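Local coordinates for RagA protein (Porphyromonas gingivalis, PDB 6SLN), which is a TonB-dependent outer-membrane receptor that probably carries peptides through its beta-barrel into the periplasm, driven by TonB, at residues R763-M777 and I784-A796. Residues are numbered along the deposited sequence; the frame is centred on the assembly and turned at random.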
loop_
_atom_site.group_PDB
_atom_site.type_symbol
_atom_site.label_atom_id
_atom_site.label_comp_id
_atom_site.label_asym_id
_atom_site.label_seq_id
_atom_site.Cartn_x
_atom_site.Cartn_y
_atom_site.Cartn_z
ATOM N N ARG A 763 41.045 21.154 15.549
ATOM C CA ARG A 763 41.786 21.176 14.292
ATOM C C ARG A 763 41.665 19.815 13.623
ATOM O O ARG A 763 42.098 18.803 14.184
ATOM C CB ARG A 763 43.260 21.532 14.511
ATOM C CG ARG A 763 44.050 21.845 13.228
ATOM C CD ARG A 763 43.314 22.846 12.345
ATOM N NE ARG A 763 44.116 23.494 11.297
ATOM C CZ ARG A 763 44.852 22.843 10.401
ATOM N NH1 ARG A 763 44.936 21.517 10.440
ATOM N NH2 ARG A 763 45.510 23.518 9.472
ATOM N N GLN A 764 41.078 19.808 12.429
ATOM C CA GLN A 764 40.922 18.629 11.593
ATOM C C GLN A 764 42.142 18.468 10.688
ATOM O O GLN A 764 42.797 19.445 10.323
ATOM C CB GLN A 764 39.656 18.761 10.745
ATOM C CG GLN A 764 39.039 17.474 10.278
ATOM C CD GLN A 764 38.188 17.669 9.033
ATOM O OE1 GLN A 764 38.718 17.750 7.917
ATOM N NE2 GLN A 764 36.858 17.751 9.217
ATOM N N GLU A 765 42.447 17.217 10.330
ATOM C CA GLU A 765 43.548 16.961 9.402
ATOM C C GLU A 765 43.285 15.615 8.735
ATOM O O GLU A 765 43.532 14.566 9.338
ATOM C CB GLU A 765 44.908 16.976 10.093
ATOM C CG GLU A 765 46.093 16.835 9.093
ATOM C CD GLU A 765 47.469 16.628 9.739
ATOM O OE1 GLU A 765 47.689 17.066 10.887
ATOM O OE2 GLU A 765 48.341 16.028 9.079
ATOM N N ILE A 766 42.778 15.666 7.501
ATOM C CA ILE A 766 42.896 14.519 6.612
ATOM C C ILE A 766 44.346 14.082 6.601
ATOM O O ILE A 766 45.251 14.916 6.623
ATOM C CB ILE A 766 42.412 14.896 5.202
ATOM C CG1 ILE A 766 40.985 15.464 5.275
ATOM C CG2 ILE A 766 42.533 13.699 4.255
ATOM C CD1 ILE A 766 40.569 16.214 4.042
ATOM N N THR A 767 44.590 12.779 6.616
ATOM C CA THR A 767 45.963 12.299 6.533
ATOM C C THR A 767 46.195 11.305 5.400
ATOM O O THR A 767 47.353 11.036 5.063
ATOM C CB THR A 767 46.409 11.686 7.879
ATOM O OG1 THR A 767 45.423 10.775 8.365
ATOM C CG2 THR A 767 46.587 12.772 8.918
ATOM N N LYS A 768 45.144 10.779 4.782
ATOM C CA LYS A 768 45.274 9.826 3.691
ATOM C C LYS A 768 43.938 9.781 2.981
ATOM O O LYS A 768 42.887 9.889 3.626
ATOM C CB LYS A 768 45.663 8.425 4.191
ATOM C CG LYS A 768 46.119 7.468 3.102
ATOM C CD LYS A 768 46.370 6.029 3.617
ATOM C CE LYS A 768 47.344 5.978 4.776
ATOM N NZ LYS A 768 46.613 5.810 6.072
ATOM N N LEU A 769 43.976 9.595 1.657
ATOM C CA LEU A 769 42.751 9.631 0.865
ATOM C C LEU A 769 42.608 8.308 0.136
ATOM O O LEU A 769 42.593 7.267 0.776
ATOM C CB LEU A 769 42.718 10.839 -0.036
ATOM C CG LEU A 769 42.510 12.151 0.702
ATOM C CD1 LEU A 769 42.891 13.358 -0.156
ATOM C CD2 LEU A 769 41.076 12.199 1.169
ATOM N N PHE A 770 42.432 8.328 -1.177
ATOM C CA PHE A 770 42.168 7.133 -1.958
ATOM C C PHE A 770 42.986 7.207 -3.243
ATOM O O PHE A 770 43.330 8.297 -3.712
ATOM C CB PHE A 770 40.668 6.989 -2.277
ATOM C CG PHE A 770 39.932 8.302 -2.494
ATOM C CD1 PHE A 770 39.503 9.064 -1.416
ATOM C CD2 PHE A 770 39.642 8.748 -3.776
ATOM C CE1 PHE A 770 38.809 10.253 -1.607
ATOM C CE2 PHE A 770 38.946 9.929 -3.970
ATOM C CZ PHE A 770 38.530 10.685 -2.881
ATOM N N PHE A 771 43.306 6.039 -3.808
ATOM C CA PHE A 771 43.978 5.937 -5.102
ATOM C C PHE A 771 45.366 6.563 -5.095
ATOM O O PHE A 771 45.883 6.952 -6.154
ATOM C CB PHE A 771 43.132 6.568 -6.220
ATOM C CG PHE A 771 41.685 6.113 -6.230
ATOM C CD1 PHE A 771 41.331 4.848 -5.763
ATOM C CD2 PHE A 771 40.686 6.943 -6.711
ATOM C CE1 PHE A 771 40.000 4.423 -5.765
ATOM C CE2 PHE A 771 39.357 6.522 -6.719
ATOM C CZ PHE A 771 39.015 5.254 -6.240
ATOM N N GLY A 772 45.989 6.685 -3.927
ATOM C CA GLY A 772 47.242 7.420 -3.882
ATOM C C GLY A 772 47.113 8.923 -4.013
ATOM O O GLY A 772 48.134 9.604 -4.150
ATOM N N LEU A 773 45.895 9.467 -3.965
ATOM C CA LEU A 773 45.699 10.904 -4.157
ATOM C C LEU A 773 46.234 11.687 -2.975
ATOM O O LEU A 773 45.945 11.371 -1.817
ATOM C CB LEU A 773 44.221 11.243 -4.349
ATOM C CG LEU A 773 43.660 10.690 -5.656
ATOM C CD1 LEU A 773 42.112 10.773 -5.756
ATOM C CD2 LEU A 773 44.367 11.407 -6.792
ATOM N N ASN A 774 47.027 12.711 -3.272
ATOM C CA ASN A 774 47.346 13.691 -2.252
ATOM C C ASN A 774 46.136 14.582 -1.950
ATOM O O ASN A 774 45.985 15.073 -0.826
ATOM C CB ASN A 774 48.558 14.485 -2.718
ATOM C CG ASN A 774 48.764 15.739 -1.943
ATOM O OD1 ASN A 774 48.550 16.838 -2.465
ATOM N ND2 ASN A 774 49.194 15.603 -0.689
ATOM N N LYS A 775 45.229 14.748 -2.910
ATOM C CA LYS A 775 44.120 15.667 -2.719
ATOM C C LYS A 775 42.977 15.335 -3.675
ATOM O O LYS A 775 43.191 14.810 -4.776
ATOM C CB LYS A 775 44.580 17.121 -2.912
ATOM C CG LYS A 775 44.881 17.495 -4.354
ATOM C CD LYS A 775 45.113 18.986 -4.496
ATOM C CE LYS A 775 44.906 19.446 -5.936
ATOM N NZ LYS A 775 46.008 18.984 -6.830
ATOM N N TYR A 776 41.758 15.664 -3.244
ATOM C CA TYR A 776 40.560 15.456 -4.058
ATOM C C TYR A 776 39.583 16.604 -3.841
ATOM O O TYR A 776 39.070 16.788 -2.730
ATOM C CB TYR A 776 39.880 14.128 -3.724
ATOM C CG TYR A 776 38.569 13.932 -4.447
ATOM C CD1 TYR A 776 38.540 13.419 -5.741
ATOM C CD2 TYR A 776 37.363 14.265 -3.845
ATOM C CE1 TYR A 776 37.351 13.237 -6.414
ATOM C CE2 TYR A 776 36.161 14.092 -4.512
ATOM C CZ TYR A 776 36.160 13.578 -5.796
ATOM O OH TYR A 776 34.961 13.382 -6.454
ATOM N N MET A 777 39.311 17.357 -4.903
ATOM C CA MET A 777 38.307 18.409 -4.865
ATOM C C MET A 777 36.955 17.784 -5.132
ATOM O O MET A 777 36.755 17.187 -6.193
ATOM C CB MET A 777 38.607 19.485 -5.906
ATOM C CG MET A 777 37.618 20.648 -5.920
ATOM S SD MET A 777 36.467 20.603 -7.312
ATOM C CE MET A 777 37.373 21.470 -8.570
ATOM N N ILE A 784 37.543 20.803 -0.826
ATOM C CA ILE A 784 38.601 19.880 -1.219
ATOM C C ILE A 784 39.046 19.070 -0.013
ATOM O O ILE A 784 39.081 19.564 1.124
ATOM C CB ILE A 784 39.805 20.608 -1.851
ATOM C CG1 ILE A 784 40.730 19.614 -2.559
ATOM C CG2 ILE A 784 40.590 21.340 -0.791
ATOM C CD1 ILE A 784 41.905 20.248 -3.237
ATOM N N TRP A 785 39.337 17.800 -0.273
ATOM C CA TRP A 785 40.124 16.960 0.609
ATOM C C TRP A 785 41.591 17.067 0.187
ATOM O O TRP A 785 41.919 16.826 -0.981
ATOM C CB TRP A 785 39.627 15.523 0.518
ATOM C CG TRP A 785 38.210 15.316 1.008
ATOM C CD1 TRP A 785 37.529 16.074 1.924
ATOM C CD2 TRP A 785 37.316 14.261 0.623
ATOM N NE1 TRP A 785 36.271 15.556 2.121
ATOM C CE2 TRP A 785 36.121 14.442 1.334
ATOM C CE3 TRP A 785 37.414 13.182 -0.257
ATOM C CZ2 TRP A 785 35.035 13.579 1.195
ATOM C CZ3 TRP A 785 36.322 12.334 -0.400
ATOM C CH2 TRP A 785 35.159 12.536 0.322
ATOM N N GLU A 786 42.468 17.460 1.114
ATOM C CA GLU A 786 43.898 17.551 0.825
ATOM C C GLU A 786 44.708 17.098 2.035
ATOM O O GLU A 786 44.510 17.600 3.145
ATOM C CB GLU A 786 44.295 18.972 0.420
ATOM C CG GLU A 786 45.737 19.085 -0.026
ATOM C CD GLU A 786 46.030 20.409 -0.683
ATOM O OE1 GLU A 786 45.084 21.190 -0.849
ATOM O OE2 GLU A 786 47.201 20.675 -1.034
ATOM N N ILE A 787 45.652 16.183 1.806
ATOM C CA ILE A 787 46.228 15.392 2.896
ATOM C C ILE A 787 46.873 16.250 3.980
ATOM O O ILE A 787 46.932 15.845 5.142
ATOM C CB ILE A 787 47.215 14.354 2.318
ATOM C CG1 ILE A 787 46.449 13.089 1.924
ATOM C CG2 ILE A 787 48.358 14.025 3.299
ATOM C CD1 ILE A 787 47.321 11.958 1.512
ATOM N N GLY A 788 47.357 17.426 3.658
ATOM C CA GLY A 788 47.918 18.093 4.813
ATOM C C GLY A 788 46.976 18.917 5.677
ATOM O O GLY A 788 47.455 19.637 6.565
ATOM N N TYR A 789 45.665 18.860 5.464
ATOM C CA TYR A 789 44.803 19.955 5.881
ATOM C C TYR A 789 43.427 19.458 6.304
ATOM O O TYR A 789 43.032 18.338 5.965
ATOM C CB TYR A 789 44.641 20.968 4.738
ATOM C CG TYR A 789 45.939 21.454 4.135
ATOM C CD1 TYR A 789 46.474 20.844 3.002
ATOM C CD2 TYR A 789 46.628 22.532 4.692
ATOM C CE1 TYR A 789 47.656 21.292 2.445
ATOM C CE2 TYR A 789 47.807 22.990 4.139
ATOM C CZ TYR A 789 48.319 22.370 3.017
ATOM O OH TYR A 789 49.499 22.822 2.462
ATOM N N PRO A 790 42.673 20.279 7.027
ATOM C CA PRO A 790 41.238 20.004 7.190
ATOM C C PRO A 790 40.500 20.135 5.869
ATOM O O PRO A 790 40.986 20.737 4.905
ATOM C CB PRO A 790 40.772 21.076 8.181
ATOM C CG PRO A 790 41.789 22.172 8.043
ATOM C CD PRO A 790 43.095 21.465 7.787
ATOM N N ASN A 791 39.325 19.500 5.828
ATOM C CA ASN A 791 38.343 19.761 4.781
ATOM C C ASN A 791 38.225 21.264 4.595
ATOM O O ASN A 791 37.836 21.982 5.524
ATOM C CB ASN A 791 36.997 19.158 5.194
ATOM C CG ASN A 791 35.985 19.123 4.065
ATOM O OD1 ASN A 791 36.321 19.391 2.908
ATOM N ND2 ASN A 791 34.741 18.789 4.392
ATOM N N SER A 792 38.623 21.742 3.419
ATOM C CA SER A 792 38.802 23.168 3.192
ATOM C C SER A 792 38.087 23.607 1.918
ATOM O O SER A 792 37.691 22.786 1.084
ATOM C CB SER A 792 40.295 23.531 3.118
ATOM O OG SER A 792 40.914 23.330 4.381
ATOM N N PHE A 793 37.899 24.921 1.789
ATOM C CA PHE A 793 37.230 25.450 0.610
ATOM C C PHE A 793 38.204 25.534 -0.563
ATOM O O PHE A 793 39.427 25.558 -0.396
ATOM C CB PHE A 793 36.588 26.813 0.909
ATOM C CG PHE A 793 35.300 26.702 1.675
ATOM C CD1 PHE A 793 34.115 26.364 1.019
ATOM C CD2 PHE A 793 35.275 26.876 3.054
ATOM C CE1 PHE A 793 32.937 26.237 1.707
ATOM C CE2 PHE A 793 34.087 26.737 3.753
ATOM C CZ PHE A 793 32.919 26.422 3.071
ATOM N N TYR A 794 37.644 25.563 -1.766
ATOM C CA TYR A 794 38.462 25.447 -2.968
ATOM C C TYR A 794 37.792 26.267 -4.060
ATOM O O TYR A 794 36.704 25.906 -4.531
ATOM C CB TYR A 794 38.625 23.978 -3.380
ATOM C CG TYR A 794 39.611 23.752 -4.516
ATOM C CD1 TYR A 794 39.179 23.721 -5.845
ATOM C CD2 TYR A 794 40.974 23.578 -4.262
ATOM C CE1 TYR A 794 40.070 23.515 -6.882
ATOM C CE2 TYR A 794 41.878 23.371 -5.295
ATOM C CZ TYR A 794 41.419 23.342 -6.605
ATOM O OH TYR A 794 42.305 23.145 -7.646
ATOM N N MET A 795 38.439 27.364 -4.452
ATOM C CA MET A 795 37.875 28.271 -5.445
ATOM C C MET A 795 38.966 29.217 -5.919
ATOM O O MET A 795 40.049 29.297 -5.331
ATOM C CB MET A 795 36.695 29.067 -4.885
ATOM C CG MET A 795 36.961 29.719 -3.540
ATOM S SD MET A 795 35.417 30.104 -2.697
ATOM C CE MET A 795 34.895 28.509 -2.096
ATOM N N ALA A 796 38.667 29.922 -7.008
ATOM C CA ALA A 796 39.515 31.030 -7.411
ATOM C C ALA A 796 39.393 32.152 -6.392
ATOM O O ALA A 796 38.389 32.263 -5.681
ATOM C CB ALA A 796 39.132 31.531 -8.801
#
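Beyond barrel strand 752-764, after a connecting loop, strands 775-778 and 783-786 form an antiparallel beta hairpin, with Tyr-776 and Trp-785 as its hydrogen-bonded pair: Tyr-776 N donates to Trp-785 O, and Trp-785 N returns a bond to Tyr-776 O (2.7 Å). Past the strand ends, Ile-787 N continues the pairing to Asn-774 O (2.9 Å).

The Trp-785 indole lies beside the Tyr-776 ring and points the same way, the planes inclined at 39°. Phe-770 meets its benzo edge rim to rim, with Phe-770 CE1 3.5 Å from Trp-785 CZ3 and the planes perpendicular; CZ of Phe-770 also lies over one face of Tyr-776. In Trp-785, CG anti to the carbonyl carbon (chi1 -64°) turns the indole toward these two rings. Leu-769 CD2 packs on Trp-785 CB, while Ile-766 CD1 reaches Trp-785 CD1 (3.7 Å). Pro-715 packs against both Phe-770 and Tyr-776, and Leu-152 against the indole.

Nearer the barrel strand, the extended Gln-764 side chain brings OE1 to Asn-791 N (2.8 Å), an almost straight bond at 174° whose donor is tilted from the carbonyl plane. The adjacent Pro-790 sets CD over one face of the Arg-763 guanidinium. On the hairpin face carrying Met-777 and Ile-784, the bent Met-777 side chain crosses Tyr-794 at about a right angle, its SD oblique to the ring, a Met-aromatic contact with Met-777 CG 3.4 Å from Tyr-794 CD1.

Backbone bonds thus fix the hairpin's register; Phe-770, Leu-769 and Ile-766 pack its Trp-785 against the chain leaving the barrel, and buried Gln-764, accepting a main-chain N-H, holds the segment after the hairpin to the barrel strand's end.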